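Long-range contacts in MHC class I antigen (Anolis carolinensis, PDB 7CPO), which probably binds peptides in a groove between two helices and displays them, with beta2-microglobulin, to T cells of the lizard's immune system: residues 229-234 with 246-251; 78-83 with 95-100; 30-35 with 211-216. One frame throughout, in Å; residues are numbered along the deposited sequence.

Interaction 1: residues 229-234 with 246-251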
loop_
_atom_site.group_PDB
_atom_site.type_symbol
_atom_site.label_atom_id
_atom_site.label_comp_id
_atom_site.label_asym_id
_atom_site.label_seq_id
_atom_site.Cartn_x
_atom_site.Cartn_y
_atom_site.Cartn_z
ATOM N N ASP A 229 4.080 6.087 -27.596
ATOM C CA ASP A 229 5.034 5.013 -27.335
ATOM C C ASP A 229 5.713 5.206 -25.979
ATOM O O ASP A 229 6.907 4.947 -25.812
ATOM C CB ASP A 229 6.062 4.912 -28.465
ATOM C CG ASP A 229 5.445 4.415 -29.767
ATOM O OD1 ASP A 229 4.789 3.350 -29.733
ATOM O OD2 ASP A 229 5.609 5.080 -30.817
ATOM N N VAL A 230 4.940 5.679 -25.003
ATOM C CA VAL A 230 5.430 5.945 -23.659
ATOM C C VAL A 230 4.754 4.989 -22.687
ATOM O O VAL A 230 3.522 4.913 -22.629
ATOM C CB VAL A 230 5.198 7.404 -23.248
ATOM C CG1 VAL A 230 5.687 7.609 -21.824
ATOM C CG2 VAL A 230 5.945 8.324 -24.190
ATOM N N PHE A 231 5.558 4.257 -21.934
ATOM C CA PHE A 231 5.069 3.356 -20.908
ATOM C C PHE A 231 5.721 3.712 -19.577
ATOM O O PHE A 231 6.714 4.449 -19.513
ATOM C CB PHE A 231 5.333 1.887 -21.279
ATOM C CG PHE A 231 4.739 1.482 -22.601
ATOM C CD1 PHE A 231 3.433 1.026 -22.677
ATOM C CD2 PHE A 231 5.487 1.566 -23.778
ATOM C CE1 PHE A 231 2.872 0.657 -23.906
ATOM C CE2 PHE A 231 4.928 1.205 -25.012
ATOM C CZ PHE A 231 3.622 0.748 -25.074
ATOM N N HIS A 232 5.131 3.203 -18.499
ATOM C CA HIS A 232 5.586 3.566 -17.170
ATOM C C HIS A 232 5.394 2.374 -16.252
ATOM O O HIS A 232 4.565 1.500 -16.513
ATOM C CB HIS A 232 4.831 4.786 -16.645
ATOM C CG HIS A 232 3.374 4.531 -16.406
ATOM N ND1 HIS A 232 2.883 4.069 -15.202
ATOM C CD2 HIS A 232 2.305 4.651 -17.224
ATOM C CE1 HIS A 232 1.573 3.929 -15.287
ATOM N NE2 HIS A 232 1.197 4.275 -16.503
ATOM N N GLY A 233 6.191 2.329 -15.188
ATOM C CA GLY A 233 6.092 1.273 -14.208
ATOM C C GLY A 233 5.071 1.587 -13.128
ATOM O O GLY A 233 4.320 2.562 -13.195
ATOM N N LEU A 234 5.038 0.713 -12.127
ATOM C CA LEU A 234 4.382 1.020 -10.871
ATOM C C LEU A 234 5.208 2.028 -10.081
ATOM O O LEU A 234 6.431 2.111 -10.219
ATOM C CB LEU A 234 4.207 -0.255 -10.050
ATOM C CG LEU A 234 3.505 -1.402 -10.785
ATOM C CD1 LEU A 234 3.632 -2.666 -9.978
ATOM C CD2 LEU A 234 2.041 -1.071 -11.079
ATOM N N TRP A 246 9.669 3.986 -13.111
ATOM C CA TRP A 246 10.343 4.244 -14.379
ATOM C C TRP A 246 9.341 4.687 -15.439
ATOM O O TRP A 246 8.134 4.455 -15.335
ATOM C CB TRP A 246 11.115 3.020 -14.882
ATOM C CG TRP A 246 10.263 1.830 -15.146
ATOM C CD1 TRP A 246 10.052 0.768 -14.305
ATOM C CD2 TRP A 246 9.519 1.552 -16.333
ATOM N NE1 TRP A 246 9.208 -0.146 -14.894
ATOM C CE2 TRP A 246 8.868 0.312 -16.139
ATOM C CE3 TRP A 246 9.333 2.231 -17.544
ATOM C CZ2 TRP A 246 8.046 -0.259 -17.110
ATOM C CZ3 TRP A 246 8.507 1.663 -18.506
ATOM C CH2 TRP A 246 7.879 0.430 -18.282
ATOM N N ARG A 247 9.874 5.326 -16.478
ATOM C CA ARG A 247 9.103 5.763 -17.629
ATOM C C ARG A 247 9.963 5.638 -18.877
ATOM O O ARG A 247 11.120 6.072 -18.881
ATOM C CB ARG A 247 8.638 7.202 -17.465
ATOM C CG ARG A 247 7.459 7.553 -18.326
ATOM C CD ARG A 247 7.052 8.971 -18.018
ATOM N NE ARG A 247 5.867 9.388 -18.766
ATOM C CZ ARG A 247 4.611 9.131 -18.406
ATOM N NH1 ARG A 247 4.366 8.448 -17.295
ATOM N NH2 ARG A 247 3.603 9.579 -19.149
ATOM N N SER A 248 9.380 5.075 -19.935
ATOM C CA SER A 248 10.087 4.741 -21.162
ATOM C C SER A 248 9.417 5.383 -22.370
ATOM O O SER A 248 8.234 5.733 -22.351
ATOM C CB SER A 248 10.149 3.230 -21.374
ATOM O OG SER A 248 8.849 2.726 -21.613
ATOM N N VAL A 249 10.210 5.534 -23.427
ATOM C CA VAL A 249 9.742 6.013 -24.722
ATOM C C VAL A 249 10.546 5.300 -25.805
ATOM O O VAL A 249 11.736 5.021 -25.632
ATOM C CB VAL A 249 9.854 7.553 -24.830
ATOM C CG1 VAL A 249 11.292 8.007 -24.603
ATOM C CG2 VAL A 249 9.320 8.046 -26.179
ATOM N N LYS A 250 9.886 4.955 -26.903
ATOM C CA LYS A 250 10.587 4.409 -28.054
ATOM C C LYS A 250 10.960 5.571 -28.966
ATOM O O LYS A 250 10.083 6.314 -29.426
ATOM C CB LYS A 250 9.759 3.363 -28.800
ATOM C CG LYS A 250 10.647 2.561 -29.761
ATOM C CD LYS A 250 9.937 1.443 -30.520
ATOM C CE LYS A 250 10.231 0.070 -29.873
ATOM N NZ LYS A 250 11.678 -0.341 -29.951
ATOM N N VAL A 251 12.258 5.759 -29.182
ATOM C CA VAL A 251 12.745 6.883 -29.962
ATOM C C VAL A 251 13.465 6.357 -31.183
ATOM O O VAL A 251 13.784 5.173 -31.305
ATOM C CB VAL A 251 13.670 7.824 -29.174
ATOM C CG1 VAL A 251 13.018 8.241 -27.867
ATOM C CG2 VAL A 251 15.031 7.168 -28.963
#
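The carbonyl oxygen of F231 is gripped by S248 in two ways: from the backbone by S248 N at 2.8 Å, with an almost straight N-H...O angle of 171°, and weakly by the hydroxyl S248 OG at 3.5 Å. F231 and S248 form a hydrogen-bonded pair of an antiparallel beta hairpin in the immunoglobulin C1-set domain, with 230-237 as an outer strand of its sheet. The CA-H of R247 also points at the F231 oxygen. The S248 hydroxyl gets there because chi1 (67°) sets OG between the backbone N and the carbonyl carbon, and it also lies near the ring plane of F231, at the edge. The return bond, F231 N to S248 O, is longer at 3.1 Å, and its donor sits above the carbonyl plane. K250 N to D229 O continues the pairing at one end; the K250 amine itself turns off to a salt bridge with E195. On the face that carries V230, R247 and V249, V230 CG2 meets V249 CG2 at 3.9 Å, while V230 CG1 lies 3.5 Å from R247 NE, the two side chains crossing at a slant. That face looks toward the other sheet of the sandwich, where R247 touches I217 and V249 touches W219. At the far end the W246 indole lies against the backbone of G233, whose CA sits over the five-membered ring, 3.7 Å from its centroid. G233 N bonds to W246 O, and G233 O accepts H232 ND1 at 2.9 Å.

Interaction 2: residues 78-83 with 95-100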
loop_
_atom_site.group_PDB
_atom_site.type_symbol
_atom_site.label_atom_id
_atom_site.label_comp_id
_atom_site.label_asym_id
_atom_site.label_seq_id
_atom_site.Cartn_x
_atom_site.Cartn_y
_atom_site.Cartn_z
ATOM N N ARG A 78 -14.202 -12.970 12.574
ATOM C CA ARG A 78 -14.526 -14.390 12.429
ATOM C C ARG A 78 -16.029 -14.601 12.434
ATOM O O ARG A 78 -16.574 -15.322 11.586
ATOM C CB ARG A 78 -13.867 -15.215 13.534
ATOM C CG ARG A 78 -12.355 -15.085 13.565
ATOM C CD ARG A 78 -11.714 -16.319 14.184
ATOM N NE ARG A 78 -11.532 -16.168 15.623
ATOM C CZ ARG A 78 -10.427 -15.670 16.171
ATOM N NH1 ARG A 78 -9.429 -15.269 15.388
ATOM N NH2 ARG A 78 -10.322 -15.553 17.492
ATOM N N ASP A 79 -16.721 -13.966 13.382
ATOM C CA ASP A 79 -18.178 -13.995 13.383
ATOM C C ASP A 79 -18.751 -13.414 12.093
ATOM O O ASP A 79 -19.720 -13.950 11.546
ATOM C CB ASP A 79 -18.714 -13.223 14.581
ATOM C CG ASP A 79 -18.697 -14.024 15.847
ATOM O OD1 ASP A 79 -17.911 -14.997 15.932
ATOM O OD2 ASP A 79 -19.466 -13.669 16.769
ATOM N N HIS A 80 -18.190 -12.301 11.603
ATOM C CA HIS A 80 -18.762 -11.679 10.411
ATOM C C HIS A 80 -18.664 -12.629 9.229
ATOM O O HIS A 80 -19.651 -12.859 8.519
ATOM C CB HIS A 80 -18.073 -10.345 10.083
ATOM C CG HIS A 80 -18.365 -9.247 11.059
ATOM N ND1 HIS A 80 -19.333 -9.351 12.035
ATOM C CD2 HIS A 80 -17.793 -8.033 11.227
ATOM C CE1 HIS A 80 -19.359 -8.241 12.750
ATOM N NE2 HIS A 80 -18.434 -7.425 12.280
ATOM N N LEU A 81 -17.477 -13.209 9.021
ATOM C CA LEU A 81 -17.293 -14.150 7.920
ATOM C C LEU A 81 -18.296 -15.298 7.990
ATOM O O LEU A 81 -18.791 -15.751 6.950
ATOM C CB LEU A 81 -15.862 -14.684 7.923
ATOM C CG LEU A 81 -14.890 -13.663 7.338
ATOM C CD1 LEU A 81 -13.453 -13.908 7.774
ATOM C CD2 LEU A 81 -15.035 -13.657 5.830
ATOM N N ALA A 82 -18.625 -15.771 9.204
ATOM C CA ALA A 82 -19.603 -16.850 9.332
ATOM C C ALA A 82 -21.006 -16.380 8.966
ATOM O O ALA A 82 -21.759 -17.104 8.307
ATOM C CB ALA A 82 -19.593 -17.419 10.749
ATOM N N THR A 83 -21.375 -15.170 9.379
ATOM C CA THR A 83 -22.723 -14.680 9.116
ATOM C C THR A 83 -22.926 -14.369 7.637
ATOM O O THR A 83 -24.015 -14.608 7.092
ATOM C CB THR A 83 -22.994 -13.445 9.973
ATOM O OG1 THR A 83 -23.031 -13.829 11.352
ATOM C CG2 THR A 83 -24.301 -12.797 9.592
ATOM N N HIS A 95 -13.086 -17.099 1.688
ATOM C CA HIS A 95 -13.758 -15.816 1.614
ATOM C C HIS A 95 -12.945 -14.778 2.371
ATOM O O HIS A 95 -12.111 -15.112 3.217
ATOM C CB HIS A 95 -15.176 -15.918 2.174
ATOM C CG HIS A 95 -16.019 -16.923 1.462
ATOM N ND1 HIS A 95 -16.453 -16.739 0.165
ATOM C CD2 HIS A 95 -16.487 -18.130 1.851
ATOM C CE1 HIS A 95 -17.164 -17.789 -0.206
ATOM N NE2 HIS A 95 -17.200 -18.646 0.799
ATOM N N THR A 96 -13.205 -13.510 2.061
ATOM C CA THR A 96 -12.442 -12.396 2.600
ATOM C C THR A 96 -13.371 -11.337 3.185
ATOM O O THR A 96 -14.405 -11.017 2.603
ATOM C CB THR A 96 -11.575 -11.772 1.515
ATOM O OG1 THR A 96 -10.708 -12.777 0.997
ATOM C CG2 THR A 96 -10.704 -10.671 2.096
ATOM N N PHE A 97 -12.991 -10.786 4.330
ATOM C CA PHE A 97 -13.657 -9.619 4.889
ATOM C C PHE A 97 -12.624 -8.529 5.154
ATOM O O PHE A 97 -11.589 -8.791 5.769
ATOM C CB PHE A 97 -14.392 -9.972 6.168
ATOM C CG PHE A 97 -15.413 -8.964 6.556
ATOM C CD1 PHE A 97 -16.622 -8.895 5.883
ATOM C CD2 PHE A 97 -15.161 -8.065 7.581
ATOM C CE1 PHE A 97 -17.582 -7.944 6.241
ATOM C CE2 PHE A 97 -16.107 -7.122 7.939
ATOM C CZ PHE A 97 -17.322 -7.063 7.272
ATOM N N GLN A 98 -12.899 -7.314 4.679
ATOM C CA GLN A 98 -11.973 -6.195 4.788
ATOM C C GLN A 98 -12.692 -4.985 5.370
ATOM O O GLN A 98 -13.880 -4.770 5.131
ATOM C CB GLN A 98 -11.379 -5.794 3.440
ATOM C CG GLN A 98 -10.292 -6.689 2.858
ATOM C CD GLN A 98 -10.113 -6.418 1.359
ATOM O OE1 GLN A 98 -10.932 -6.849 0.545
ATOM N NE2 GLN A 98 -9.050 -5.684 0.996
ATOM N N TRP A 99 -11.945 -4.193 6.130
ATOM C CA TRP A 99 -12.459 -3.015 6.808
ATOM C C TRP A 99 -11.421 -1.922 6.646
ATOM O O TRP A 99 -10.254 -2.139 6.985
ATOM C CB TRP A 99 -12.703 -3.323 8.286
ATOM C CG TRP A 99 -13.196 -2.213 9.201
ATOM C CD1 TRP A 99 -13.998 -1.148 8.885
ATOM C CD2 TRP A 99 -12.950 -2.122 10.614
ATOM N NE1 TRP A 99 -14.252 -0.389 10.019
ATOM C CE2 TRP A 99 -13.616 -0.968 11.086
ATOM C CE3 TRP A 99 -12.216 -2.899 11.520
ATOM C CZ2 TRP A 99 -13.565 -0.575 12.425
ATOM C CZ3 TRP A 99 -12.170 -2.505 12.860
ATOM C CH2 TRP A 99 -12.841 -1.356 13.294
ATOM N N MET A 100 -11.817 -0.777 6.097
ATOM C CA MET A 100 -10.921 0.374 6.082
ATOM C C MET A 100 -11.632 1.570 6.693
ATOM O O MET A 100 -12.822 1.795 6.460
ATOM C CB MET A 100 -10.384 0.708 4.656
ATOM C CG MET A 100 -11.424 0.877 3.576
ATOM S SD MET A 100 -10.708 1.032 1.907
ATOM C CE MET A 100 -9.874 2.619 2.023
#
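The imidazole of H80 turns an edge toward the phenyl face of F97 in an offset edge-to-face pair, with centroids 5.5 Å apart and planes at 66°. Over the centre of that phenyl stands H80 CB, 4.3 Å from the centroid and only 7° off the ring normal, a CH-pi contact. The imidazole therefore leans beyond the rim of the phenyl, and the nearest atoms of the two rings are H80 CD2 and F97 CE2, 3.8 Å apart and close to the imidazole plane. F77, one helical turn before L81, adds another edge-to-face partner to F97, and Y117 meets the same ring. The phenyl is thus held in an aromatic cluster.

Next to the rings, L81 packs against the root of F97. Its CB points neither at the strand nor away from it; with CG anti to the carbonyl carbon (chi1 -78°) the branch CD2 reaches 3.8 Å from F97 CB. The same methyl lies 3.9 Å from T96 C and also meets the carbonyl oxygen and CB of H95, so one leucine branch covers the start of the strand. Everything across this junction is apolar or aromatic packing, and it is buried.

The arrangement belongs to the peptide-binding groove of a class I molecule: H80 and F97 each touch an apolar side chain of the bound peptide, consistent with the pocket that takes the peptide's C-terminal end. Helix 62-87 forms one wall; its segment 78-83 runs 8.8 Å from strand segment 96-100 at closest approach of the axes, and L81 reaches S13 of strand 5-14 and Y119 of strand 111-119, the two floor strands flanking 96-105.

Interaction 3: residues 30-35 with 211-216; sequences VDDQEF and YPKDID
Y211 and K213 approach D32 and Q33 where the tip of a beta hairpin of the peptide-binding platform comes down on the immunoglobulin C1-set domain. The hairpin turns through a type I' beta turn from V30 to Q33, linking strands 25-30 and 33-39; the other partner is the loop leaving strand 201-210, with a cis peptide bond before P212.

The firmer part is around the buried tyrosine. Its ring carries P212 CB over one face, R183 makes a cation-pi contact with it, and its hydroxyl is bonded to L181 O. Across the contact the approach is looser: Y211 CE1 is 4.2 Å from D32 OD1, and Y211 OH is 4.1 Å from Q33 NE2, the amide and ring planes standing 60° apart. Q33 reaches this far because its chain is extended, CG being anti to the backbone N (chi1 -178°), while its OE1 is bonded to W51 NE1.

On the more open side, D32 and the aliphatic part of K213 barely meet, with D32 OD2 4.1 Å from K213 CB. The charged ends stay apart: K213 NZ lies 5.8 Å from D32 OD2. A water bridges the two segments, donating to D32 OD2 at 2.7 Å and accepting from K213 N at 2.9 Å.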
loop_
_atom_site.group_PDB
_atom_site.type_symbol
_atom_site.label_atom_id
_atom_site.label_comp_id
_atom_site.label_asym_id
_atom_site.label_seq_id
_atom_site.Cartn_x
_atom_site.Cartn_y
_atom_site.Cartn_z
ATOM N N VAL A 30 -0.004 6.667 8.832
ATOM C CA VAL A 30 -0.105 8.111 8.704
ATOM C C VAL A 30 0.579 8.444 7.385
ATOM O O VAL A 30 1.777 8.176 7.222
ATOM C CB VAL A 30 0.531 8.844 9.892
ATOM C CG1 VAL A 30 0.376 10.338 9.735
ATOM C CG2 VAL A 30 -0.114 8.378 11.192
ATOM N N ASP A 31 -0.196 8.947 6.417
ATOM C CA ASP A 31 0.315 9.375 5.108
ATOM C C ASP A 31 1.186 8.301 4.461
ATOM O O ASP A 31 2.355 8.533 4.132
ATOM C CB ASP A 31 1.141 10.654 5.214
ATOM C CG ASP A 31 0.346 11.829 5.641
ATOM O OD1 ASP A 31 -0.886 11.801 5.479
ATOM O OD2 ASP A 31 0.973 12.788 6.129
ATOM N N ASP A 32 0.619 7.112 4.313
ATOM C CA ASP A 32 1.327 5.959 3.724
ATOM C C ASP A 32 2.685 5.658 4.388
ATOM O O ASP A 32 3.493 4.919 3.821
ATOM C CB ASP A 32 1.472 6.083 2.185
ATOM C CG ASP A 32 2.455 7.175 1.726
ATOM O OD1 ASP A 32 3.587 7.269 2.251
ATOM O OD2 ASP A 32 2.081 7.946 0.806
ATOM N N GLN A 33 2.948 6.149 5.606
ATOM C CA GLN A 33 3.975 5.561 6.472
ATOM C C GLN A 33 3.289 4.648 7.477
ATOM O O GLN A 33 2.420 5.092 8.232
ATOM C CB GLN A 33 4.789 6.619 7.215
ATOM C CG GLN A 33 5.896 6.046 8.081
ATOM C CD GLN A 33 6.896 7.114 8.558
ATOM O OE1 GLN A 33 7.373 7.080 9.704
ATOM N NE2 GLN A 33 7.206 8.076 7.676
ATOM N N GLU A 34 3.652 3.375 7.477
ATOM C CA GLU A 34 3.057 2.462 8.436
ATOM C C GLU A 34 3.642 2.739 9.815
ATOM O O GLU A 34 4.851 2.897 9.956
ATOM C CB GLU A 34 3.305 1.023 8.015
ATOM C CG GLU A 34 2.853 0.018 9.040
ATOM C CD GLU A 34 3.184 -1.408 8.655
ATOM O OE1 GLU A 34 3.678 -1.627 7.529
ATOM O OE2 GLU A 34 2.944 -2.307 9.484
ATOM N N PHE A 35 2.798 2.857 10.834
ATOM C CA PHE A 35 3.318 3.136 12.163
ATOM C C PHE A 35 2.921 2.113 13.217
ATOM O O PHE A 35 3.625 2.000 14.229
ATOM C CB PHE A 35 2.913 4.551 12.631
ATOM C CG PHE A 35 1.443 4.707 13.020
ATOM C CD1 PHE A 35 1.060 4.729 14.362
ATOM C CD2 PHE A 35 0.469 4.908 12.054
ATOM C CE1 PHE A 35 -0.272 4.900 14.727
ATOM C CE2 PHE A 35 -0.850 5.078 12.407
ATOM C CZ PHE A 35 -1.225 5.065 13.749
ATOM N N TYR A 211 10.832 10.839 -1.874
ATOM C CA TYR A 211 9.818 10.882 -0.832
ATOM C C TYR A 211 9.439 12.337 -0.626
ATOM O O TYR A 211 10.336 13.186 -0.534
ATOM C CB TYR A 211 10.309 10.280 0.490
ATOM C CG TYR A 211 9.239 10.293 1.547
ATOM C CD1 TYR A 211 8.299 9.255 1.630
ATOM C CD2 TYR A 211 9.128 11.357 2.437
ATOM C CE1 TYR A 211 7.292 9.274 2.577
ATOM C CE2 TYR A 211 8.124 11.382 3.395
ATOM C CZ TYR A 211 7.216 10.338 3.465
ATOM O OH TYR A 211 6.227 10.372 4.425
ATOM N N PRO A 212 8.149 12.664 -0.531
ATOM C CA PRO A 212 6.994 11.752 -0.549
ATOM C C PRO A 212 6.655 11.128 -1.912
ATOM O O PRO A 212 7.385 11.308 -2.887
ATOM C CB PRO A 212 5.842 12.652 -0.073
ATOM C CG PRO A 212 6.257 14.034 -0.458
ATOM C CD PRO A 212 7.755 14.058 -0.256
ATOM N N LYS A 213 5.520 10.421 -1.955
ATOM C CA LYS A 213 5.165 9.586 -3.101
ATOM C C LYS A 213 4.815 10.407 -4.347
ATOM O O LYS A 213 5.032 9.945 -5.475
ATOM C CB LYS A 213 4.004 8.670 -2.700
ATOM C CG LYS A 213 3.997 7.304 -3.362
ATOM C CD LYS A 213 2.725 6.500 -3.052
ATOM C CE LYS A 213 2.741 5.113 -3.747
ATOM N NZ LYS A 213 1.401 4.432 -3.814
ATOM N N ASP A 214 4.291 11.617 -4.170
ATOM C CA ASP A 214 3.768 12.391 -5.289
ATOM C C ASP A 214 4.899 12.895 -6.181
ATOM O O ASP A 214 5.866 13.494 -5.700
ATOM C CB ASP A 214 2.945 13.558 -4.763
ATOM C CG ASP A 214 2.311 14.369 -5.868
ATOM O OD1 ASP A 214 1.819 13.768 -6.855
ATOM O OD2 ASP A 214 2.318 15.616 -5.750
ATOM N N ILE A 215 4.769 12.671 -7.488
ATOM C CA ILE A 215 5.839 13.000 -8.421
ATOM C C ILE A 215 5.244 13.135 -9.815
ATOM O O ILE A 215 4.250 12.482 -10.147
ATOM C CB ILE A 215 6.971 11.939 -8.362
ATOM C CG1 ILE A 215 8.245 12.458 -9.039
ATOM C CG2 ILE A 215 6.511 10.589 -8.923
ATOM C CD1 ILE A 215 9.508 11.776 -8.535
ATOM N N ASP A 216 5.849 14.006 -10.627
ATOM C CA ASP A 216 5.443 14.216 -12.013
ATOM C C ASP A 216 6.640 13.900 -12.901
ATOM O O ASP A 216 7.646 14.616 -12.881
ATOM C CB ASP A 216 4.934 15.643 -12.248
ATOM C CG ASP A 216 3.886 15.724 -13.381
ATOM O OD1 ASP A 216 3.617 14.693 -14.062
ATOM O OD2 ASP A 216 3.332 16.831 -13.590
HETATM O O HOH W 1 3.779 9.935 0.346
#

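Overall arrangement
The three contacts step across the two-part architecture of the heavy chain. Interaction 2 joins helix 62-87 to the eight-stranded floor at one end of the groove, and interaction 3 reaches the same sheet through a hairpin about 29 Å away, centre to centre. Interaction 1 lies in the immunoglobulin domain, 40 Å from interaction 2 and 23 Å from interaction 3 between centres. Along the sequence, 30-35 comes first, both halves of interaction 2 follow, 211-216 then completes interaction 3, and interaction 1 comes last. Y243, on the strand that carries 246-251, touches Y211 and K213, so the hairpin of interaction 1 runs up to the domain boundary that interaction 3 bridges.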